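Local coordinates for tudor domain-containing protein 1 (Mus musculus, PDB 4B9W) that acts as a scaffold that binds arginine-methylated Piwi proteins in the piRNA pathway, helping to repress transposable elements during spermatogenesis, at residues 24-35 and 99-107; 64-72 and 83-91. All blocks are in the same frame, centred on the assembly; numbering follows the deposited sequence.

Contact 1 of 2, residues 24-35 and 99-107; sequences CMMYSPGEFYCH and HFVDYGNVE
Y33 lays one face of its ring against G104 where the two halves of this extended Tudor domain meet: residues 24-35 come from the sheet that flanks the Tudor barrel, and 99-107 form a barrel loop that carries part of the methylarginine-binding site. G104 CA stands over that face, 3.8 Å from the Y33 ring centroid and displaced toward the CG-CD2 rim, a CH-pi contact. A side chain on G104 would run into this ring, and its positive phi also suits glycine. With CG of Y33 anti to the carbonyl carbon (chi1 -71°), the ring reaches along the loop until its hydroxyl nears H99. A serine in place of Y33 would probably leave a gap beneath G104 and give the loop more freedom to shift.

H35 meets the other end of the loop. Its NE2 donates to D102 O at 2.7 Å, with an N-H...O angle of 152°; the oxygen lies in the imidazole plane and the donor approaches nearly head-on to the carbonyl. That bond helps to hold the rotation of the imidazole, which turns an edge toward the face of Y103 in an offset edge-to-face pair, centroids 5.3 Å apart and planes at 76°; H35 CE1 comes near both CD2 and CE2 of Y103. C24 SG lies over one face of the same imidazole, toward its rim.

M25 bends at chi2 and crosses N105 at about a right angle, its SD 4.0 Å from N105 CB. At the Y27 ring edge, Y27 OH lies 3.2 Å from G104 O and 2.5 Å from water 1, which accepts from V106 N. N105 OD1 bonds to a modified side chain of the bound peptide, while its ND2 donates to E107 OE2, 3.1 Å away, in the amide plane and almost perfectly straight.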
loop_
_atom_site.group_PDB
_atom_site.type_symbol
_atom_site.label_atom_id
_atom_site.label_comp_id
_atom_site.label_asym_id
_atom_site.label_seq_id
_atom_site.Cartn_x
_atom_site.Cartn_y
_atom_site.Cartn_z
ATOM N N CYS A 24 17.536 4.452 3.693
ATOM C CA CYS A 24 16.831 5.220 4.736
ATOM C C CYS A 24 15.507 4.569 5.206
ATOM O O CYS A 24 14.949 4.908 6.262
ATOM C CB CYS A 24 16.595 6.657 4.263
ATOM S SG CYS A 24 15.759 6.807 2.664
ATOM N N MET A 25 14.971 3.654 4.422
ATOM C CA MET A 25 13.806 2.921 4.897
ATOM C C MET A 25 13.791 1.552 4.228
ATOM O O MET A 25 14.328 1.378 3.131
ATOM C CB MET A 25 12.517 3.734 4.663
ATOM C CG MET A 25 11.226 3.099 5.198
ATOM S SD MET A 25 11.099 2.996 6.991
ATOM C CE MET A 25 9.896 1.649 7.141
ATOM N N MET A 26 13.240 0.571 4.936
ATOM C CA MET A 26 13.322 -0.816 4.528
ATOM C C MET A 26 12.016 -1.531 4.817
ATOM O O MET A 26 11.474 -1.435 5.918
ATOM C CB MET A 26 14.445 -1.478 5.305
ATOM C CG MET A 26 14.453 -2.991 5.252
ATOM S SD MET A 26 15.288 -3.652 3.808
ATOM C CE MET A 26 16.278 -4.863 4.671
ATOM N N TYR A 27 11.522 -2.246 3.814
ATOM C CA TYR A 27 10.363 -3.100 3.953
ATOM C C TYR A 27 10.672 -4.509 3.509
ATOM O O TYR A 27 10.190 -5.452 4.128
ATOM C CB TYR A 27 9.190 -2.562 3.138
ATOM C CG TYR A 27 8.685 -1.228 3.570
ATOM C CD1 TYR A 27 7.747 -1.118 4.587
ATOM C CD2 TYR A 27 9.141 -0.059 2.966
ATOM C CE1 TYR A 27 7.264 0.118 4.978
ATOM C CE2 TYR A 27 8.670 1.174 3.360
ATOM C CZ TYR A 27 7.730 1.258 4.359
ATOM O OH TYR A 27 7.273 2.491 4.740
ATOM N N SER A 28 11.456 -4.646 2.429
ATOM C CA SER A 28 11.870 -5.952 1.865
ATOM C C SER A 28 12.994 -5.781 0.853
ATOM O O SER A 28 13.385 -4.664 0.553
ATOM C CB SER A 28 10.693 -6.685 1.168
ATOM O OG SER A 28 10.319 -6.089 -0.060
ATOM N N PRO A 29 13.494 -6.890 0.287
ATOM C CA PRO A 29 14.369 -6.779 -0.879
ATOM C C PRO A 29 13.695 -6.232 -2.118
ATOM O O PRO A 29 14.402 -5.845 -3.048
ATOM C CB PRO A 29 14.816 -8.227 -1.120
ATOM C CG PRO A 29 14.759 -8.853 0.215
ATOM C CD PRO A 29 13.518 -8.258 0.833
ATOM N N GLY A 30 12.360 -6.208 -2.148
ATOM C CA GLY A 30 11.614 -5.686 -3.279
ATOM C C GLY A 30 11.111 -4.264 -3.076
ATOM O O GLY A 30 10.470 -3.673 -3.963
ATOM N N GLU A 31 11.417 -3.720 -1.903
ATOM C CA GLU A 31 10.893 -2.442 -1.496
ATOM C C GLU A 31 11.722 -1.816 -0.376
ATOM O O GLU A 31 11.478 -2.043 0.817
ATOM C CB GLU A 31 9.459 -2.641 -1.039
ATOM C CG GLU A 31 8.735 -1.372 -0.652
ATOM C CD GLU A 31 7.345 -1.663 -0.099
ATOM O OE1 GLU A 31 7.071 -2.805 0.370
ATOM O OE2 GLU A 31 6.530 -0.742 -0.107
ATOM N N PHE A 32 12.674 -0.992 -0.762
ATOM C CA PHE A 32 13.429 -0.247 0.203
ATOM C C PHE A 32 13.747 1.109 -0.370
ATOM O O PHE A 32 13.666 1.314 -1.577
ATOM C CB PHE A 32 14.705 -0.992 0.628
ATOM C CG PHE A 32 15.674 -1.249 -0.492
ATOM C CD1 PHE A 32 15.468 -2.281 -1.382
ATOM C CD2 PHE A 32 16.814 -0.440 -0.653
ATOM C CE1 PHE A 32 16.364 -2.518 -2.420
ATOM C CE2 PHE A 32 17.708 -0.672 -1.681
ATOM C CZ PHE A 32 17.488 -1.723 -2.557
ATOM N N TYR A 33 14.089 2.037 0.509
ATOM C CA TYR A 33 14.268 3.411 0.125
ATOM C C TYR A 33 15.690 3.849 0.402
ATOM O O TYR A 33 16.257 3.500 1.436
ATOM C CB TYR A 33 13.252 4.275 0.880
ATOM C CG TYR A 33 11.864 4.055 0.362
ATOM C CD1 TYR A 33 11.119 2.952 0.757
ATOM C CD2 TYR A 33 11.313 4.913 -0.569
ATOM C CE1 TYR A 33 9.853 2.727 0.253
ATOM C CE2 TYR A 33 10.040 4.697 -1.070
ATOM C CZ TYR A 33 9.325 3.612 -0.661
ATOM O OH TYR A 33 8.074 3.403 -1.158
ATOM N N CYS A 34 16.262 4.602 -0.537
ATOM C CA CYS A 34 17.643 5.055 -0.414
ATOM C C CYS A 34 17.748 6.552 -0.587
ATOM O O CYS A 34 17.005 7.151 -1.365
ATOM C CB CYS A 34 18.532 4.401 -1.478
ATOM S SG CYS A 34 18.815 2.619 -1.300
ATOM N N HIS A 35 18.678 7.145 0.153
ATOM C CA HIS A 35 19.243 8.415 -0.218
ATOM C C HIS A 35 20.400 8.161 -1.151
ATOM O O HIS A 35 21.322 7.407 -0.817
ATOM C CB HIS A 35 19.734 9.160 0.998
ATOM C CG HIS A 35 18.640 9.594 1.925
ATOM N ND1 HIS A 35 18.801 9.636 3.268
ATOM C CD2 HIS A 35 17.348 10.006 1.667
ATOM C CE1 HIS A 35 17.668 10.067 3.840
ATOM N NE2 HIS A 35 16.767 10.288 2.857
ATOM N N HIS A 99 2.834 10.032 3.305
ATOM C CA HIS A 99 4.086 9.492 2.811
ATOM C C HIS A 99 5.176 10.502 2.957
ATOM O O HIS A 99 5.168 11.540 2.295
ATOM C CB HIS A 99 3.956 9.125 1.336
ATOM C CG HIS A 99 5.192 8.486 0.781
ATOM N ND1 HIS A 99 5.381 7.144 0.797
ATOM C CD2 HIS A 99 6.344 9.045 0.258
ATOM C CE1 HIS A 99 6.598 6.872 0.265
ATOM N NE2 HIS A 99 7.179 8.048 -0.059
ATOM N N PHE A 100 6.131 10.235 3.841
ATOM C CA PHE A 100 7.280 11.133 3.992
ATOM C C PHE A 100 8.235 10.985 2.796
ATOM O O PHE A 100 8.952 10.000 2.690
ATOM C CB PHE A 100 7.970 10.868 5.352
ATOM C CG PHE A 100 7.175 11.377 6.517
ATOM C CD1 PHE A 100 7.156 12.731 6.800
ATOM C CD2 PHE A 100 6.429 10.519 7.315
ATOM C CE1 PHE A 100 6.404 13.232 7.856
ATOM C CE2 PHE A 100 5.678 11.006 8.369
ATOM C CZ PHE A 100 5.668 12.366 8.645
ATOM N N VAL A 101 8.215 11.974 1.894
ATOM C CA VAL A 101 8.782 11.847 0.538
ATOM C C VAL A 101 10.309 11.799 0.459
ATOM O O VAL A 101 10.875 11.305 -0.522
ATOM C CB VAL A 101 8.291 12.976 -0.400
ATOM C CG1 VAL A 101 6.789 12.891 -0.622
ATOM C CG2 VAL A 101 8.663 14.348 0.130
ATOM N N ASP A 102 10.976 12.308 1.483
ATOM C CA ASP A 102 12.435 12.247 1.523
ATOM C C ASP A 102 12.997 11.031 2.272
ATOM O O ASP A 102 14.216 10.927 2.405
ATOM C CB ASP A 102 12.977 13.530 2.142
ATOM C CG ASP A 102 12.686 14.749 1.291
ATOM O OD1 ASP A 102 13.058 14.761 0.092
ATOM O OD2 ASP A 102 12.134 15.710 1.849
ATOM N N TYR A 103 12.131 10.120 2.743
ATOM C CA TYR A 103 12.581 8.945 3.549
ATOM C C TYR A 103 11.879 7.629 3.174
ATOM O O TYR A 103 12.507 6.583 3.192
ATOM C CB TYR A 103 12.444 9.228 5.073
ATOM C CG TYR A 103 13.219 10.479 5.495
ATOM C CD1 TYR A 103 12.626 11.736 5.410
ATOM C CD2 TYR A 103 14.541 10.403 5.933
ATOM C CE1 TYR A 103 13.321 12.884 5.739
ATOM C CE2 TYR A 103 15.241 11.536 6.298
ATOM C CZ TYR A 103 14.624 12.790 6.177
ATOM O OH TYR A 103 15.297 13.955 6.500
ATOM N N GLY A 104 10.584 7.684 2.863
ATOM C CA GLY A 104 9.862 6.536 2.338
ATOM C C GLY A 104 8.918 5.860 3.306
ATOM O O GLY A 104 8.244 4.902 2.927
ATOM N N ASN A 105 8.868 6.337 4.549
ATOM C CA ASN A 105 7.890 5.852 5.535
ATOM C C ASN A 105 6.545 6.552 5.415
ATOM O O ASN A 105 6.439 7.702 4.922
ATOM C CB ASN A 105 8.404 5.960 6.971
ATOM C CG ASN A 105 8.781 7.373 7.361
ATOM O OD1 ASN A 105 9.544 8.004 6.672
ATOM N ND2 ASN A 105 8.248 7.863 8.479
ATOM N N VAL A 106 5.519 5.831 5.838
ATOM C CA VAL A 106 4.148 6.323 5.859
ATOM C C VAL A 106 3.686 6.324 7.308
ATOM O O VAL A 106 3.831 5.320 7.982
ATOM C CB VAL A 106 3.214 5.412 5.020
ATOM C CG1 VAL A 106 1.733 5.735 5.277
ATOM C CG2 VAL A 106 3.553 5.529 3.538
ATOM N N GLU A 107 3.133 7.436 7.784
ATOM C CA GLU A 107 2.585 7.519 9.148
ATOM C C GLU A 107 1.141 8.090 9.167
ATOM O O GLU A 107 0.783 8.935 8.355
ATOM C CB GLU A 107 3.470 8.413 10.039
ATOM C CG GLU A 107 4.965 8.085 10.074
ATOM C CD GLU A 107 5.280 6.686 10.580
ATOM O OE1 GLU A 107 4.541 6.210 11.471
ATOM O OE2 GLU A 107 6.283 6.074 10.098
HETATM O O HOH W 1 5.743 2.755 6.751
#

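Contact 2 of 2, residues 64-72 and 83-91; sequences FKAEIGRPC and YRALVKEIL
The antiparallel hairpin of strands 71-76 and 81-90 in the Tudor barrel begins where P71 and C72 pair with L86 and A85, and the chain leading into it, 64-70, folds over V87 and I90. C72 and A85 form a hydrogen-bonded pair: C72 N donates to A85 O at 2.8 Å and A85 N returns to C72 O at 2.9 Å. P71 and L86 make the adjoining non-hydrogen-bonded pair, flanked on its other side by the bond from V87 N to R70 O, 3.0 Å long. Past this last bridge, G69 N still donates to V87 O at 2.8 Å. A type II turn from E67 to R70, with G69 at positive phi, brings these last groups into line.

V87 is wrapped from several directions. Its CG2 sits at the edge of the F64 ring, 3.9 Å from CZ, and the backbone oxygen of E67 comes within 3.2 Å of V87 CB. Having CG1 anti to the carbonyl carbon (chi1 -60°), I68 rests its CD1 against both V87 CG1 and I90 CG1, 4.1 Å from each, and over the backbone of K88 and E89. On the P71 side of the sheet, L86 CD2 presses on G69 O at 3.2 Å, beside the proline ring. F64 also packs on L114 and A116 of strand 114-116, while A66 O and E67 OE2 bond to K145 of the second subunit.

Backbone hydrogen bonds thus set the strand register, and apolar side chains add contact area without directional bonds, so main-chain bonds and burial of V87 both contribute to holding the lead-in segment, together with the second subunit.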
loop_
_atom_site.group_PDB
_atom_site.type_symbol
_atom_site.label_atom_id
_atom_site.label_comp_id
_atom_site.label_asym_id
_atom_site.label_seq_id
_atom_site.Cartn_x
_atom_site.Cartn_y
_atom_site.Cartn_z
ATOM N N PHE A 64 -4.508 23.705 6.422
ATOM C CA PHE A 64 -4.214 22.787 5.323
ATOM C C PHE A 64 -5.453 21.968 4.952
ATOM O O PHE A 64 -6.100 21.402 5.822
ATOM C CB PHE A 64 -3.064 21.850 5.689
ATOM C CG PHE A 64 -2.786 20.803 4.643
ATOM C CD1 PHE A 64 -2.294 21.162 3.409
ATOM C CD2 PHE A 64 -3.062 19.472 4.881
ATOM C CE1 PHE A 64 -2.057 20.212 2.436
ATOM C CE2 PHE A 64 -2.819 18.514 3.917
ATOM C CZ PHE A 64 -2.320 18.885 2.691
ATOM N N LYS A 65 -5.770 21.917 3.662
ATOM C CA LYS A 65 -6.881 21.122 3.151
ATOM C C LYS A 65 -6.342 19.828 2.500
ATOM O O LYS A 65 -5.741 19.868 1.430
ATOM C CB LYS A 65 -7.696 21.927 2.141
ATOM C CG LYS A 65 -8.740 22.859 2.755
ATOM C CD LYS A 65 -9.366 23.761 1.694
ATOM C CE LYS A 65 -10.632 24.443 2.206
ATOM N NZ LYS A 65 -10.409 25.168 3.496
ATOM N N ALA A 66 -6.566 18.694 3.162
ATOM C CA ALA A 66 -6.045 17.400 2.694
ATOM C C ALA A 66 -6.777 16.916 1.442
ATOM O O ALA A 66 -7.994 16.874 1.397
ATOM C CB ALA A 66 -6.121 16.355 3.801
ATOM N N GLU A 67 -6.006 16.604 0.411
ATOM C CA GLU A 67 -6.506 15.982 -0.789
ATOM C C GLU A 67 -5.463 14.937 -1.174
ATOM O O GLU A 67 -4.260 15.135 -0.927
ATOM C CB GLU A 67 -6.700 17.013 -1.897
ATOM C CG GLU A 67 -7.212 16.421 -3.201
ATOM C CD GLU A 67 -8.527 15.654 -3.070
ATOM O OE1 GLU A 67 -9.591 16.323 -3.011
ATOM O OE2 GLU A 67 -8.496 14.399 -3.039
ATOM N N ILE A 68 -5.923 13.833 -1.752
ATOM C CA ILE A 68 -5.056 12.710 -2.060
ATOM C C ILE A 68 -3.967 13.085 -3.057
ATOM O O ILE A 68 -4.234 13.670 -4.119
ATOM C CB ILE A 68 -5.841 11.508 -2.600
ATOM C CG1 ILE A 68 -6.857 11.033 -1.556
ATOM C CG2 ILE A 68 -4.895 10.363 -2.948
ATOM C CD1 ILE A 68 -6.230 10.508 -0.288
ATOM N N GLY A 69 -2.735 12.753 -2.689
ATOM C CA GLY A 69 -1.577 13.088 -3.483
ATOM C C GLY A 69 -1.125 14.538 -3.345
ATOM O O GLY A 69 -0.232 14.938 -4.068
ATOM N N ARG A 70 -1.710 15.330 -2.437
ATOM C CA ARG A 70 -1.277 16.744 -2.234
ATOM C C ARG A 70 -0.023 16.867 -1.340
ATOM O O ARG A 70 0.087 16.217 -0.300
ATOM C CB ARG A 70 -2.400 17.605 -1.611
ATOM C CG ARG A 70 -2.082 19.100 -1.561
ATOM C CD ARG A 70 -3.188 19.959 -0.946
ATOM N NE ARG A 70 -4.491 19.797 -1.601
ATOM C CZ ARG A 70 -4.889 20.412 -2.717
ATOM N NH1 ARG A 70 -4.096 21.280 -3.353
ATOM N NH2 ARG A 70 -6.105 20.164 -3.207
ATOM N N PRO A 71 0.910 17.755 -1.716
ATOM C CA PRO A 71 2.063 17.913 -0.855
ATOM C C PRO A 71 1.738 18.732 0.389
ATOM O O PRO A 71 0.833 19.561 0.374
ATOM C CB PRO A 71 3.083 18.631 -1.748
ATOM C CG PRO A 71 2.487 18.659 -3.114
ATOM C CD PRO A 71 1.018 18.597 -2.919
ATOM N N CYS A 72 2.455 18.448 1.463
ATOM C CA CYS A 72 2.336 19.182 2.717
ATOM C C CYS A 72 3.612 19.001 3.531
ATOM O O CYS A 72 4.581 18.373 3.059
ATOM C CB CYS A 72 1.130 18.689 3.512
ATOM S SG CYS A 72 1.094 16.897 3.786
ATOM N N TYR A 83 8.567 17.260 8.322
ATOM C CA TYR A 83 9.195 16.913 7.057
ATOM C C TYR A 83 8.207 17.061 5.909
ATOM O O TYR A 83 7.010 17.220 6.121
ATOM C CB TYR A 83 9.715 15.477 7.105
ATOM C CG TYR A 83 10.784 15.257 8.152
ATOM C CD1 TYR A 83 12.107 15.542 7.875
ATOM C CD2 TYR A 83 10.455 14.778 9.426
ATOM C CE1 TYR A 83 13.093 15.362 8.822
ATOM C CE2 TYR A 83 11.440 14.580 10.388
ATOM C CZ TYR A 83 12.759 14.867 10.072
ATOM O OH TYR A 83 13.756 14.689 11.002
ATOM N N ARG A 84 8.734 16.982 4.693
ATOM C CA ARG A 84 7.923 17.006 3.488
ATOM C C ARG A 84 7.144 15.707 3.367
ATOM O O ARG A 84 7.637 14.642 3.740
ATOM C CB ARG A 84 8.793 17.213 2.262
ATOM C CG ARG A 84 9.576 18.527 2.293
ATOM C CD ARG A 84 10.106 18.888 0.935
ATOM N NE ARG A 84 11.181 18.001 0.480
ATOM C CZ ARG A 84 11.774 18.105 -0.704
ATOM N NH1 ARG A 84 11.398 19.047 -1.559
ATOM N NH2 ARG A 84 12.736 17.251 -1.052
ATOM N N ALA A 85 5.919 15.812 2.868
ATOM C CA ALA A 85 5.050 14.661 2.762
ATOM C C ALA A 85 4.003 14.851 1.654
ATOM O O ALA A 85 3.762 15.968 1.192
ATOM C CB ALA A 85 4.381 14.424 4.099
ATOM N N LEU A 86 3.434 13.721 1.207
ATOM C CA LEU A 86 2.274 13.663 0.346
ATOM C C LEU A 86 1.149 12.936 1.082
ATOM O O LEU A 86 1.373 11.906 1.748
ATOM C CB LEU A 86 2.586 12.906 -0.963
ATOM C CG LEU A 86 3.429 13.559 -2.053
ATOM C CD1 LEU A 86 3.861 12.498 -3.079
ATOM C CD2 LEU A 86 2.694 14.717 -2.739
ATOM N N VAL A 87 -0.070 13.460 0.945
ATOM C CA VAL A 87 -1.250 12.796 1.477
ATOM C C VAL A 87 -1.468 11.465 0.729
ATOM O O VAL A 87 -1.641 11.433 -0.498
ATOM C CB VAL A 87 -2.482 13.719 1.383
ATOM C CG1 VAL A 87 -3.759 12.995 1.796
ATOM C CG2 VAL A 87 -2.263 14.962 2.237
ATOM N N LYS A 88 -1.451 10.366 1.472
ATOM C CA LYS A 88 -1.631 9.050 0.893
ATOM C C LYS A 88 -3.053 8.536 1.147
ATOM O O LYS A 88 -3.699 8.018 0.233
ATOM C CB LYS A 88 -0.579 8.083 1.438
ATOM C CG LYS A 88 -0.548 6.754 0.694
ATOM C CD LYS A 88 0.867 6.242 0.517
ATOM C CE LYS A 88 1.102 5.635 -0.860
ATOM N NZ LYS A 88 1.063 4.152 -0.800
ATOM N N GLU A 89 -3.547 8.714 2.371
ATOM C CA GLU A 89 -4.898 8.276 2.723
ATOM C C GLU A 89 -5.625 9.248 3.645
ATOM O O GLU A 89 -4.996 9.901 4.469
ATOM C CB GLU A 89 -4.841 6.914 3.414
ATOM C CG GLU A 89 -3.900 5.917 2.758
ATOM C CD GLU A 89 -4.109 4.515 3.254
ATOM O OE1 GLU A 89 -4.975 4.304 4.116
ATOM O OE2 GLU A 89 -3.428 3.614 2.760
ATOM N N ILE A 90 -6.950 9.322 3.500
ATOM C CA ILE A 90 -7.816 10.018 4.466
ATOM C C ILE A 90 -8.767 9.002 5.093
ATOM O O ILE A 90 -9.557 8.321 4.398
ATOM C CB ILE A 90 -8.623 11.169 3.836
ATOM C CG1 ILE A 90 -7.676 12.169 3.165
ATOM C CG2 ILE A 90 -9.446 11.909 4.887
ATOM C CD1 ILE A 90 -8.377 13.199 2.314
ATOM N N LEU A 91 -8.692 8.925 6.417
ATOM C CA LEU A 91 -9.365 7.877 7.168
ATOM C C LEU A 91 -10.670 8.420 7.763
ATOM O O LEU A 91 -10.787 9.629 7.989
ATOM C CB LEU A 91 -8.454 7.345 8.279
ATOM C CG LEU A 91 -7.093 6.797 7.866
ATOM C CD1 LEU A 91 -6.202 6.587 9.092
ATOM C CD2 LEU A 91 -7.266 5.481 7.129
#

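How the contacts relate
Contact 2 lies within the chain loop closed by contact 1, their centres about 17 Å apart, and the two touch because strands 81-90 and 96-100 are neighbours in the Tudor sheet. H99 N probably bonds to L86 O at 2.8 Å, and a salt bridge from D102 OD1 to R84 NH2, also 2.8 Å, ties the loop of contact 1 to the strand of contact 2. Y103 OH packs on Y83 CE1 at 3.5 Å. F100 and Y103 from contact 1 and Y83 from contact 2 all pack on a modified side chain of the bound peptide, consistent with an aromatic cage for dimethylarginine built jointly by segments 99-107 and 83-91.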